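Local atomic coordinates of amidase, hydantoinase/carbamoylase family (Burkholderia ambifaria, PDB entry 5TP4), a protein that probably hydrolyses N-carbamoyl-L-amino acids, as a zinc-dependent amidase of the peptidase M20 family. Residues B[59-64]-B[117-122]. Sequence-based numbering, arbitrary orientation. Where two conformers were deposited one is given.
Sequences RDAGMT and TLNDAG. With EDO (1,2-ethanediol), chain U.
The side-chain amide of N119 reaches across to the end of helix 45-60, where ND2 donates to the carbonyl O of A61 at 2.8 Å. The bond is bent, with an N-H...O angle of 146°, and ND2 stands 32° off the carbonyl plane. CB of N119 points toward A61, and CG, anti to the carbonyl carbon (chi1 -71°), sits beside the backbone N, placing ND2 at A61 O. Asparagine suits this position because its two ends do different work: ND2 serves A61, while OD1 accepts from R77 on strand 73-77, which helps fix the rotation of the amide. The methyl of A61 lies beside the same nitrogen, CB 3.7 Å from N119 ND2. Each helix closes in a Schellman motif: G62 is the C' residue after helix 45-60, its N returning to R59 O at 2.9 Å, and G122 follows helix 105-121, its N returning to N119 O. Glycine accepts the positive phi of each motif; G62, lacking CB, does so without crowding the carbonyl O of A61. Beyond the turn, M63 packs on A75 and I131, and L118 on L129, all on neighbouring strands 73-77 and 129-133, and an ethanediol, probably from the crystallisation liquor, bonds weakly to G62 O.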
ATOM      1  N   ARG B  59     -38.626  24.995 -21.024  1.00 12.43           N
ATOM      2  CA  ARG B  59     -39.628  26.024 -21.258  1.00 11.14           C
ATOM      3  C   ARG B  59     -39.978  26.121 -22.735  1.00 11.64           C
ATOM      4  O   ARG B  59     -41.142  26.348 -23.079  1.00 13.20           O
ATOM      5  CB  ARG B  59     -39.134  27.368 -20.724  1.00 13.31           C
ATOM      6  CG  ARG B  59     -38.963  27.382 -19.209  1.00 10.31           C
ATOM      7  CD  ARG B  59     -38.743  28.835 -18.720  1.00 20.12           C
ATOM      8  NE  ARG B  59     -38.151  28.848 -17.381  1.00 27.51           N
ATOM      9  CZ  ARG B  59     -36.842  28.931 -17.163  1.00 26.53           C
ATOM     10  NH1 ARG B  59     -36.017  29.045 -18.195  1.00 21.30           N
ATOM     11  NH2 ARG B  59     -36.367  28.917 -15.925  1.00 25.36           N
ATOM     12  N   ASP B  60     -38.989  25.938 -23.617  1.00 10.73           N
ATOM     13  CA  ASP B  60     -39.262  25.912 -25.052  1.00 13.82           C
ATOM     14  C   ASP B  60     -40.134  24.724 -25.436  1.00 11.56           C
ATOM     15  O   ASP B  60     -40.810  24.778 -26.463  1.00 17.52           O
ATOM     16  CB  ASP B  60     -37.956  25.848 -25.864  1.00 16.71           C
ATOM     17  CG  ASP B  60     -37.108  27.122 -25.749  1.00 25.41           C
ATOM     18  OD1 ASP B  60     -37.666  28.207 -25.440  1.00 26.70           O
ATOM     19  OD2 ASP B  60     -35.878  27.019 -25.978  1.00 29.66           O
ATOM     20  N   ALA B  61     -40.135  23.669 -24.632  1.00 12.77           N
ATOM     21  CA  ALA B  61     -40.999  22.509 -24.828  1.00 11.91           C
ATOM     22  C   ALA B  61     -42.324  22.657 -24.079  1.00 15.06           C
ATOM     23  O   ALA B  61     -43.061  21.674 -23.912  1.00 15.37           O
ATOM     24  CB  ALA B  61     -40.287  21.229 -24.373  1.00 15.08           C
ATOM     25  N   GLY B  62     -42.626  23.854 -23.604  1.00 12.77           N
ATOM     26  CA  GLY B  62     -43.937  24.133 -23.039  1.00 10.57           C
ATOM     27  C   GLY B  62     -44.063  23.826 -21.574  1.00 14.26           C
ATOM     28  O   GLY B  62     -45.174  23.901 -21.034  1.00 17.88           O
ATOM     29  N   MET B  63     -42.967  23.509 -20.905  1.00 11.35           N
ATOM     30  CA  MET B  63     -42.964  23.135 -19.497  0.57 10.66           C
ATOM     31  C   MET B  63     -42.795  24.364 -18.604  1.00 13.02           C
ATOM     32  O   MET B  63     -42.282  25.401 -19.029  1.00 12.69           O
ATOM     33  CB  MET B  63     -41.830  22.150 -19.221  0.57  8.75           C
ATOM     34  CG  MET B  63     -41.849  20.925 -20.157  0.57  8.39           C
ATOM     35  SD  MET B  63     -40.540  19.775 -19.762  0.57 11.19           S
ATOM     36  CE  MET B  63     -41.373  18.709 -18.577  0.57 10.29           C
ATOM     37  N   THR B  64     -43.208  24.231 -17.347  1.00 11.35           N
ATOM     38  CA  THR B  64     -42.874  25.222 -16.330  1.00 11.99           C
ATOM     39  C   THR B  64     -41.750  24.649 -15.469  1.00 13.14           C
ATOM     40  O   THR B  64     -41.666  23.433 -15.261  1.00 13.21           O
ATOM     41  CB  THR B  64     -44.080  25.604 -15.472  1.00 14.68           C
ATOM     42  OG1 THR B  64     -44.625  24.440 -14.843  1.00 14.48           O
ATOM     43  CG2 THR B  64     -45.160  26.237 -16.332  1.00 15.89           C
ATOM     44  N   THR B 117     -41.018  14.450 -27.635  1.00 10.37           N
ATOM     45  CA  THR B 117     -41.741  13.448 -28.412  1.00 10.40           C
ATOM     46  C   THR B 117     -43.245  13.489 -28.131  1.00 10.33           C
ATOM     47  O   THR B 117     -44.054  13.460 -29.071  1.00 12.29           O
ATOM     48  CB  THR B 117     -41.120  12.069 -28.143  1.00 11.84           C
ATOM     49  OG1 THR B 117     -39.883  11.987 -28.889  1.00 10.80           O
ATOM     50  CG2 THR B 117     -42.053  10.935 -28.561  1.00 13.68           C
ATOM     51  N   LEU B 118     -43.645  13.607 -26.867  1.00 10.60           N
ATOM     52  CA  LEU B 118     -45.071  13.735 -26.568  1.00  9.60           C
ATOM     53  C   LEU B 118     -45.664  14.986 -27.205  1.00 11.59           C
ATOM     54  O   LEU B 118     -46.794  14.955 -27.696  1.00 15.24           O
ATOM     55  CB  LEU B 118     -45.295  13.755 -25.056  1.00 11.28           C
ATOM     56  CG  LEU B 118     -44.882  12.464 -24.344  1.00 14.80           C
ATOM     57  CD1 LEU B 118     -45.181  12.576 -22.876  1.00 13.51           C
ATOM     58  CD2 LEU B 118     -45.579  11.202 -24.955  1.00 15.10           C
ATOM     59  N   ASN B 119     -44.910  16.092 -27.208  1.00 12.64           N
ATOM     60  CA  ASN B 119     -45.357  17.314 -27.873  1.00 11.67           C
ATOM     61  C   ASN B 119     -45.544  17.086 -29.365  1.00 11.05           C
ATOM     62  O   ASN B 119     -46.566  17.485 -29.940  1.00 11.80           O
ATOM     63  CB  ASN B 119     -44.366  18.458 -27.646  1.00 15.06           C
ATOM     64  CG  ASN B 119     -44.367  18.972 -26.234  1.00 16.98           C
ATOM     65  OD1 ASN B 119     -45.247  18.639 -25.427  1.00 14.92           O
ATOM     66  ND2 ASN B 119     -43.356  19.785 -25.907  1.00 12.82           N
ATOM     67  N   ASP B 120     -44.562  16.440 -30.009  1.00 13.27           N
ATOM     68  CA  ASP B 120     -44.655  16.175 -31.443  1.00 16.82           C
ATOM     69  C   ASP B 120     -45.861  15.303 -31.772  1.00 18.85           C
ATOM     70  O   ASP B 120     -46.501  15.489 -32.814  1.00 17.55           O
ATOM     71  CB  ASP B 120     -43.384  15.480 -31.937  1.00 15.97           C
ATOM     72  CG  ASP B 120     -42.172  16.395 -31.918  1.00 22.35           C
ATOM     73  OD1 ASP B 120     -42.350  17.611 -31.777  1.00 20.55           O
ATOM     74  OD2 ASP B 120     -41.047  15.874 -32.048  1.00 22.09           O
ATOM     75  N   ALA B 121     -46.170  14.333 -30.908  1.00 13.75           N
ATOM     76  CA  ALA B 121     -47.269  13.406 -31.149  1.00 15.47           C
ATOM     77  C   ALA B 121     -48.622  13.946 -30.714  1.00 20.32           C
ATOM     78  O   ALA B 121     -49.638  13.279 -30.948  1.00 19.28           O
ATOM     79  CB  ALA B 121     -47.005  12.083 -30.423  1.00 14.39           C
ATOM     80  N   GLY B 122     -48.663  15.108 -30.072  1.00 16.55           N
ATOM     81  CA  GLY B 122     -49.919  15.615 -29.551  1.00 19.12           C
ATOM     82  C   GLY B 122     -50.515  14.816 -28.416  1.00 17.28           C
ATOM     83  O   GLY B 122     -51.745  14.768 -28.284  1.00 18.89           O
TER
HETATM   84  C1  EDO U 506     -47.869  22.423 -19.685  1.00 30.80           C
HETATM   85  O1  EDO U 506     -47.113  21.337 -20.242  1.00 27.67           O
HETATM   86  C2  EDO U 506     -47.099  22.990 -18.506  1.00 26.72           C
HETATM   87  O2  EDO U 506     -47.381  22.144 -17.393  1.00 23.03           O